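Local coordinates for putative uncharacterized protein (Mycobacterium avium, PDB 2Z6V) that probably acts as a sulfotransferase, moving the sulfuryl group of the donor PAPS onto an acceptor molecule, at residues Val346-Tyr351 against Glu361-Met366; Pro130-Leu135 against Ala354-Thr359. All blocks are in the same frame, centred on the assembly; numbering follows the deposited sequence.

The two contacts lie on the same side of the chain's centre, their own centres about 9 Å apart, and they alternate in sequence: 130-135 comes first, then 346-351, 354-359 and 361-366. Contact 1 pairs helices 343-353 and 360-371; contact 2 ties the loop between those helices to strand 132-134, an outermost strand of the five-stranded parallel sheet. Tyr351 and Thr362 join them, the Tyr351 ring packing on Leu358 (CZ to CD1 3.6 Å) and Thr362 OG1 lying 3.6 Å from Pro130 CD. Together they dock a late helical pair at the end of the sheet where its strands begin, away from the strand ends where sulfotransferases typically hold PAPS.

Contact 1: Val346-Tyr351 against Glu361-Met366; sequences VMRRIY and ETEARM
The backbones of 346-351 and 361-366 run roughly antiparallel, at 145° between their directions, with Arg348 and Glu363 the closest pair by CA atoms at 8.8 Å. They form the facing parts of a helical hairpin, helices 343-353 and 360-371 being successive in the chain. Because the segment axes come no nearer than 12.1 Å, long side chains must span the gap, and they do so as a salt bridge along one side and a methionine-rich apolar layer beneath it. Arg348 reaches out with an extended chain and presents the NE edge of its guanidinium to Glu363. Both bonds end on one oxygen: Glu363 OE2 receives Arg348 NE at 3.0 Å, nearly in line with its own C-O bond. Arg348 NH2 reaches the same Glu363 OE2 at 3.3 Å, on the anti side and less straight. Glu363 OE2 lies in the guanidinium plane, yet the carboxylate is turned 66° from it, so this is a side-on grip on a single atom rather than a paired, coplanar one. Glu363 gets there with CG anti to the backbone N (chi1 180°) and the chain stretched beyond it. A long, weak ion pair joins the other oxygen, Glu363 OE1, to Arg367. Below, Met347 is folded back at its second and third torsions while Met366 is extended, and their methyls meet, CE to CE, at 3.7 Å. Leu125 of helix 120-126 touches both methionines and closes the layer from that helix. Tyr351 comes at Met366 from the opposite direction, and its hydroxyl, hydrogen-bonded to Asp129, continues to the second helix. There Tyr351 OH lies 3.8 Å from Met366 CE and 4.1 Å from Thr362 CG2.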
ATOM      1  N   VAL A 346     -17.846  12.592   7.657  1.00 37.23           N
ATOM      2  CA  VAL A 346     -16.959  11.549   8.151  1.00 35.90           C
ATOM      3  C   VAL A 346     -15.718  12.153   8.808  1.00 36.29           C
ATOM      4  O   VAL A 346     -15.293  11.700   9.866  1.00 37.00           O
ATOM      5  CB  VAL A 346     -16.497  10.607   7.021  1.00 34.59           C
ATOM      6  CG1 VAL A 346     -15.506   9.597   7.570  1.00 33.21           C
ATOM      7  CG2 VAL A 346     -17.695   9.883   6.415  1.00 33.87           C
ATOM      8  N   MET A 347     -15.150  13.185   8.190  1.00 35.66           N
ATOM      9  CA  MET A 347     -13.954  13.819   8.723  1.00 35.40           C
ATOM     10  C   MET A 347     -14.160  14.380  10.125  1.00 36.78           C
ATOM     11  O   MET A 347     -13.354  14.131  11.025  1.00 36.70           O
ATOM     12  CB  MET A 347     -13.472  14.926   7.779  1.00 35.36           C
ATOM     13  CG  MET A 347     -13.163  14.454   6.349  1.00 37.38           C
ATOM     14  SD  MET A 347     -12.054  12.999   6.240  1.00 38.05           S
ATOM     15  CE  MET A 347     -10.533  13.655   6.929  1.00 36.10           C
ATOM     16  N   ARG A 348     -15.237  15.132  10.318  1.00 37.61           N
ATOM     17  CA  ARG A 348     -15.517  15.712  11.622  1.00 37.19           C
ATOM     18  C   ARG A 348     -15.628  14.620  12.672  1.00 37.28           C
ATOM     19  O   ARG A 348     -15.124  14.767  13.786  1.00 38.09           O
ATOM     20  CB  ARG A 348     -16.813  16.527  11.585  1.00 37.84           C
ATOM     21  CG  ARG A 348     -16.782  17.635  10.559  1.00 38.11           C
ATOM     22  CD  ARG A 348     -17.859  18.691  10.768  1.00 37.08           C
ATOM     23  NE  ARG A 348     -17.934  19.532   9.581  1.00 36.95           N
ATOM     24  CZ  ARG A 348     -18.653  19.228   8.506  1.00 37.45           C
ATOM     25  NH1 ARG A 348     -19.375  18.110   8.487  1.00 37.46           N
ATOM     26  NH2 ARG A 348     -18.611  20.010   7.432  1.00 38.06           N
ATOM     27  N   ARG A 349     -16.285  13.522  12.312  1.00 36.12           N
ATOM     28  CA  ARG A 349     -16.450  12.411  13.234  1.00 36.75           C
ATOM     29  C   ARG A 349     -15.131  11.700  13.492  1.00 37.78           C
ATOM     30  O   ARG A 349     -14.911  11.170  14.582  1.00 39.01           O
ATOM     31  CB  ARG A 349     -17.492  11.433  12.697  1.00 35.43           C
ATOM     32  CG  ARG A 349     -18.913  11.943  12.860  1.00 34.97           C
ATOM     33  CD  ARG A 349     -19.823  11.366  11.801  1.00 36.43           C
ATOM     34  NE  ARG A 349     -19.845   9.916  11.869  1.00 38.07           N
ATOM     35  CZ  ARG A 349     -19.943   9.128  10.810  1.00 38.84           C
ATOM     36  NH1 ARG A 349     -20.026   9.663   9.601  1.00 38.25           N
ATOM     37  NH2 ARG A 349     -19.959   7.811  10.965  1.00 41.60           N
ATOM     38  N   ILE A 350     -14.257  11.679  12.492  1.00 38.28           N
ATOM     39  CA  ILE A 350     -12.952  11.054  12.658  1.00 36.49           C
ATOM     40  C   ILE A 350     -12.183  11.909  13.648  1.00 36.60           C
ATOM     41  O   ILE A 350     -11.574  11.391  14.582  1.00 35.66           O
ATOM     42  CB  ILE A 350     -12.165  10.998  11.331  1.00 36.46           C
ATOM     43  CG1 ILE A 350     -12.641   9.803  10.502  1.00 35.92           C
ATOM     44  CG2 ILE A 350     -10.657  10.909  11.606  1.00 34.99           C
ATOM     45  CD1 ILE A 350     -12.058   9.761   9.102  1.00 33.71           C
ATOM     46  N   TYR A 351     -12.218  13.222  13.447  1.00 36.42           N
ATOM     47  CA  TYR A 351     -11.514  14.122  14.343  1.00 38.89           C
ATOM     48  C   TYR A 351     -12.060  14.053  15.773  1.00 42.11           C
ATOM     49  O   TYR A 351     -11.285  14.091  16.735  1.00 42.35           O
ATOM     50  CB  TYR A 351     -11.558  15.555  13.811  1.00 35.35           C
ATOM     51  CG  TYR A 351     -10.434  15.879  12.845  1.00 34.53           C
ATOM     52  CD1 TYR A 351     -10.352  15.256  11.597  1.00 33.67           C
ATOM     53  CD2 TYR A 351      -9.446  16.808  13.181  1.00 34.06           C
ATOM     54  CE1 TYR A 351      -9.319  15.548  10.709  1.00 30.22           C
ATOM     55  CE2 TYR A 351      -8.405  17.107  12.299  1.00 32.81           C
ATOM     56  CZ  TYR A 351      -8.348  16.473  11.066  1.00 32.83           C
ATOM     57  OH  TYR A 351      -7.313  16.753  10.197  1.00 32.18           O
ATOM     58  N   GLU A 361      -9.328  26.500   9.139  1.00 44.04           N
ATOM     59  CA  GLU A 361      -8.413  26.557   8.007  1.00 46.72           C
ATOM     60  C   GLU A 361      -8.347  25.192   7.326  1.00 46.10           C
ATOM     61  O   GLU A 361      -8.434  25.093   6.094  1.00 44.87           O
ATOM     62  CB  GLU A 361      -7.017  26.981   8.475  1.00 50.08           C
ATOM     63  CG  GLU A 361      -6.982  28.329   9.198  1.00 57.76           C
ATOM     64  CD  GLU A 361      -7.844  28.357  10.464  1.00 63.10           C
ATOM     65  OE1 GLU A 361      -7.632  27.511  11.364  1.00 64.87           O
ATOM     66  OE2 GLU A 361      -8.737  29.231  10.559  1.00 65.99           O
ATOM     67  N   THR A 362      -8.204  24.145   8.140  1.00 43.11           N
ATOM     68  CA  THR A 362      -8.126  22.784   7.634  1.00 41.65           C
ATOM     69  C   THR A 362      -9.437  22.384   6.955  1.00 42.33           C
ATOM     70  O   THR A 362      -9.430  21.856   5.839  1.00 42.07           O
ATOM     71  CB  THR A 362      -7.766  21.783   8.780  1.00 40.92           C
ATOM     72  OG1 THR A 362      -6.393  21.961   9.150  1.00 37.16           O
ATOM     73  CG2 THR A 362      -7.974  20.340   8.344  1.00 36.87           C
ATOM     74  N   GLU A 363     -10.557  22.653   7.619  1.00 43.48           N
ATOM     75  CA  GLU A 363     -11.868  22.323   7.066  1.00 44.11           C
ATOM     76  C   GLU A 363     -12.055  22.993   5.703  1.00 43.10           C
ATOM     77  O   GLU A 363     -12.681  22.434   4.799  1.00 43.07           O
ATOM     78  CB  GLU A 363     -12.971  22.757   8.036  1.00 45.37           C
ATOM     79  CG  GLU A 363     -14.377  22.458   7.550  1.00 49.82           C
ATOM     80  CD  GLU A 363     -15.449  22.772   8.592  1.00 53.74           C
ATOM     81  OE1 GLU A 363     -15.386  23.865   9.207  1.00 54.42           O
ATOM     82  OE2 GLU A 363     -16.359  21.930   8.784  1.00 53.12           O
ATOM     83  N   ALA A 364     -11.502  24.191   5.553  1.00 40.94           N
ATOM     84  CA  ALA A 364     -11.602  24.914   4.294  1.00 41.33           C
ATOM     85  C   ALA A 364     -10.774  24.223   3.204  1.00 41.15           C
ATOM     86  O   ALA A 364     -11.218  24.115   2.053  1.00 39.14           O
ATOM     87  CB  ALA A 364     -11.133  26.346   4.479  1.00 40.62           C
ATOM     88  N   ARG A 365      -9.577  23.759   3.571  1.00 41.50           N
ATOM     89  CA  ARG A 365      -8.693  23.066   2.627  1.00 40.93           C
ATOM     90  C   ARG A 365      -9.353  21.775   2.177  1.00 40.00           C
ATOM     91  O   ARG A 365      -9.271  21.400   1.005  1.00 39.38           O
ATOM     92  CB  ARG A 365      -7.339  22.752   3.271  1.00 41.58           C
ATOM     93  CG  ARG A 365      -6.589  23.978   3.765  1.00 43.87           C
ATOM     94  CD  ARG A 365      -5.208  23.625   4.276  1.00 47.23           C
ATOM     95  NE  ARG A 365      -4.511  24.786   4.829  1.00 53.72           N
ATOM     96  CZ  ARG A 365      -4.685  25.259   6.064  1.00 57.27           C
ATOM     97  NH1 ARG A 365      -5.539  24.668   6.893  1.00 58.60           N
ATOM     98  NH2 ARG A 365      -4.003  26.327   6.475  1.00 58.37           N
ATOM     99  N   MET A 366     -10.013  21.098   3.110  1.00 38.94           N
ATOM    100  CA  MET A 366     -10.695  19.857   2.783  1.00 40.31           C
ATOM    101  C   MET A 366     -11.829  20.118   1.799  1.00 41.07           C
ATOM    102  O   MET A 366     -12.031  19.352   0.857  1.00 40.24           O
ATOM    103  CB  MET A 366     -11.253  19.202   4.044  1.00 38.57           C
ATOM    104  CG  MET A 366     -10.209  18.894   5.083  1.00 38.66           C
ATOM    105  SD  MET A 366     -10.868  17.799   6.330  1.00 39.78           S
ATOM    106  CE  MET A 366      -9.371  17.175   7.086  1.00 39.29           C
TER

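Contact 2: Pro130-Leu135 against Ala354-Thr359; sequences PARRSL and ADEPLT
The guanidinium of Arg132 and the carboxylate of Glu356 are turned 64° from each other, and they meet at the guanidinium's edge, with Glu356 CD close to its plane. The carboxylate, by contrast, is approached from above its own plane, the Arg132 nitrogen standing 45° out of it. This salt bridge joins strand 132-134, at the border of the parallel sheet of the sulfotransferase fold, which is related to that of P-loop nucleotide-binding proteins, to the loop between helices 343-353 and 360-371. The bond itself is one-pronged: Arg132 NH2 donates to Glu356 OE1 at 2.6 Å, and the N-H is noticeably bent away from the line. The second oxygen is less involved, with Glu356 OE2 3.5 Å from Arg132 NH2, and takes a hydrogen bond outside the two segments. The two side chains arrive from opposite directions. Glu356 is extended beyond CG, whereas Arg132 kinks at its third torsion (chi3 -79°), which swings the guanidinium round to offer a terminal nitrogen rather than NE. On the strand side, backbone bonds of Arg133 with Ser244 and Ser246 hold the segment against strand 244-248, and Arg132 also packs on Tyr351 of helix 343-353. A long, weak ion pair to Arg267 adds a further positive charge near Glu356 OE1 and would probably help keep the carboxylate ionised. The loop is set by the ends of its two helices. Thr359, as N-cap, covers a backbone nitrogen at the start of helix 360-371. Helix 343-353 finishes in a Schellman motif at Asp355, whose positive phi turns the chain so that a backbone bond probably runs from Glu356 N to Tyr351 O.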
ATOM      1  N   PRO A 130      -2.243  20.714   7.962  1.00 36.68           N
ATOM      2  CA  PRO A 130      -0.803  20.997   8.053  1.00 35.38           C
ATOM      3  C   PRO A 130      -0.055  20.412   9.250  1.00 34.63           C
ATOM      4  O   PRO A 130       1.172  20.389   9.258  1.00 34.16           O
ATOM      5  CB  PRO A 130      -0.743  22.529   8.007  1.00 35.17           C
ATOM      6  CG  PRO A 130      -2.070  22.947   8.570  1.00 36.19           C
ATOM      7  CD  PRO A 130      -3.033  21.959   7.964  1.00 36.18           C
ATOM      8  N   ALA A 131      -0.783  19.929  10.253  1.00 34.25           N
ATOM      9  CA  ALA A 131      -0.147  19.346  11.440  1.00 34.19           C
ATOM     10  C   ALA A 131       0.037  17.838  11.272  1.00 34.40           C
ATOM     11  O   ALA A 131       0.676  17.167  12.092  1.00 32.11           O
ATOM     12  CB  ALA A 131      -0.992  19.623  12.669  1.00 30.88           C
ATOM     13  N   ARG A 132      -0.534  17.314  10.196  1.00 34.57           N
ATOM     14  CA  ARG A 132      -0.457  15.893   9.915  1.00 35.41           C
ATOM     15  C   ARG A 132       0.519  15.593   8.769  1.00 33.42           C
ATOM     16  O   ARG A 132       0.582  16.333   7.787  1.00 31.57           O
ATOM     17  CB  ARG A 132      -1.856  15.392   9.578  1.00 36.57           C
ATOM     18  CG  ARG A 132      -2.105  13.967   9.971  1.00 42.15           C
ATOM     19  CD  ARG A 132      -3.570  13.635   9.817  1.00 47.23           C
ATOM     20  NE  ARG A 132      -4.383  14.137  10.920  1.00 48.30           N
ATOM     21  CZ  ARG A 132      -4.219  13.759  12.182  1.00 50.11           C
ATOM     22  NH1 ARG A 132      -3.267  12.890  12.495  1.00 51.53           N
ATOM     23  NH2 ARG A 132      -5.024  14.221  13.124  1.00 50.94           N
ATOM     24  N   ARG A 133       1.304  14.527   8.920  1.00 31.64           N
ATOM     25  CA  ARG A 133       2.247  14.127   7.881  1.00 30.37           C
ATOM     26  C   ARG A 133       1.694  12.898   7.188  1.00 29.07           C
ATOM     27  O   ARG A 133       1.037  12.063   7.815  1.00 29.59           O
ATOM     28  CB  ARG A 133       3.625  13.777   8.458  1.00 31.02           C
ATOM     29  CG  ARG A 133       4.459  14.963   8.937  1.00 34.56           C
ATOM     30  CD  ARG A 133       4.788  15.962   7.823  1.00 33.66           C
ATOM     31  NE  ARG A 133       4.252  17.274   8.173  1.00 38.91           N
ATOM     32  CZ  ARG A 133       3.357  17.941   7.449  1.00 41.20           C
ATOM     33  NH1 ARG A 133       2.895  17.431   6.313  1.00 44.46           N
ATOM     34  NH2 ARG A 133       2.895  19.105   7.877  1.00 40.53           N
ATOM     35  N   SER A 134       1.957  12.799   5.889  1.00 27.50           N
ATOM     36  CA  SER A 134       1.520  11.663   5.093  1.00 24.19           C
ATOM     37  C   SER A 134       2.740  11.126   4.349  1.00 22.97           C
ATOM     38  O   SER A 134       3.713  11.845   4.153  1.00 22.91           O
ATOM     39  CB  SER A 134       0.448  12.097   4.090  1.00 25.29           C
ATOM     40  OG  SER A 134      -0.746  12.493   4.746  1.00 25.60           O
ATOM     41  N   LEU A 135       2.695   9.857   3.959  1.00 21.88           N
ATOM     42  CA  LEU A 135       3.787   9.240   3.216  1.00 21.87           C
ATOM     43  C   LEU A 135       3.529   9.572   1.753  1.00 22.88           C
ATOM     44  O   LEU A 135       2.522   9.157   1.182  1.00 24.28           O
ATOM     45  CB  LEU A 135       3.783   7.720   3.417  1.00 19.97           C
ATOM     46  CG  LEU A 135       4.857   6.853   2.741  1.00 20.08           C
ATOM     47  CD1 LEU A 135       6.214   7.123   3.355  1.00 15.13           C
ATOM     48  CD2 LEU A 135       4.500   5.374   2.898  1.00 17.98           C
ATOM     49  N   ALA A 354     -10.808  10.809  17.168  1.00 41.54           N
ATOM     50  CA  ALA A 354      -9.378  10.877  17.453  1.00 42.89           C
ATOM     51  C   ALA A 354      -9.135  11.972  18.476  1.00 44.02           C
ATOM     52  O   ALA A 354      -8.003  12.230  18.872  1.00 43.71           O
ATOM     53  CB  ALA A 354      -8.599  11.177  16.180  1.00 41.48           C
ATOM     54  N   ASP A 355     -10.223  12.608  18.894  1.00 46.35           N
ATOM     55  CA  ASP A 355     -10.192  13.701  19.851  1.00 48.06           C
ATOM     56  C   ASP A 355      -9.147  14.735  19.479  1.00 48.82           C
ATOM     57  O   ASP A 355      -8.223  15.017  20.242  1.00 49.33           O
ATOM     58  CB  ASP A 355      -9.929  13.192  21.267  1.00 50.14           C
ATOM     59  CG  ASP A 355     -10.334  14.207  22.330  1.00 52.31           C
ATOM     60  OD1 ASP A 355     -11.503  14.651  22.312  1.00 53.30           O
ATOM     61  OD2 ASP A 355      -9.490  14.561  23.179  1.00 54.03           O
ATOM     62  N   GLU A 356      -9.303  15.294  18.286  1.00 49.66           N
ATOM     63  CA  GLU A 356      -8.402  16.319  17.790  1.00 50.97           C
ATOM     64  C   GLU A 356      -9.246  17.408  17.140  1.00 50.06           C
ATOM     65  O   GLU A 356     -10.263  17.123  16.494  1.00 49.96           O
ATOM     66  CB  GLU A 356      -7.420  15.725  16.773  1.00 52.48           C
ATOM     67  CG  GLU A 356      -6.400  14.776  17.388  1.00 56.51           C
ATOM     68  CD  GLU A 356      -5.417  14.217  16.370  1.00 59.14           C
ATOM     69  OE1 GLU A 356      -5.854  13.485  15.457  1.00 61.26           O
ATOM     70  OE2 GLU A 356      -4.204  14.505  16.482  1.00 60.14           O
ATOM     71  N   PRO A 357      -8.854  18.676  17.329  1.00 47.97           N
ATOM     72  CA  PRO A 357      -9.622  19.765  16.728  1.00 47.44           C
ATOM     73  C   PRO A 357      -9.443  19.888  15.221  1.00 45.87           C
ATOM     74  O   PRO A 357      -8.333  19.767  14.692  1.00 44.51           O
ATOM     75  CB  PRO A 357      -9.122  21.002  17.482  1.00 46.66           C
ATOM     76  CG  PRO A 357      -7.718  20.647  17.809  1.00 47.81           C
ATOM     77  CD  PRO A 357      -7.841  19.203  18.258  1.00 48.43           C
ATOM     78  N   LEU A 358     -10.564  20.103  14.541  1.00 43.84           N
ATOM     79  CA  LEU A 358     -10.584  20.286  13.104  1.00 42.13           C
ATOM     80  C   LEU A 358     -10.684  21.794  12.939  1.00 42.31           C
ATOM     81  O   LEU A 358     -11.769  22.361  13.018  1.00 43.81           O
ATOM     82  CB  LEU A 358     -11.815  19.606  12.499  1.00 42.10           C
ATOM     83  CG  LEU A 358     -11.971  19.679  10.976  1.00 42.23           C
ATOM     84  CD1 LEU A 358     -10.841  18.911  10.302  1.00 41.75           C
ATOM     85  CD2 LEU A 358     -13.311  19.100  10.577  1.00 40.80           C
ATOM     86  N   THR A 359      -9.548  22.451  12.747  1.00 42.80           N
ATOM     87  CA  THR A 359      -9.538  23.896  12.592  1.00 41.90           C
ATOM     88  C   THR A 359     -10.321  24.320  11.356  1.00 44.26           C
ATOM     89  O   THR A 359     -10.577  23.513  10.455  1.00 45.65           O
ATOM     90  CB  THR A 359      -8.106  24.443  12.475  1.00 40.68           C
ATOM     91  OG1 THR A 359      -7.482  23.912  11.300  1.00 38.62           O
ATOM     92  CG2 THR A 359      -7.298  24.070  13.699  1.00 35.48           C
TER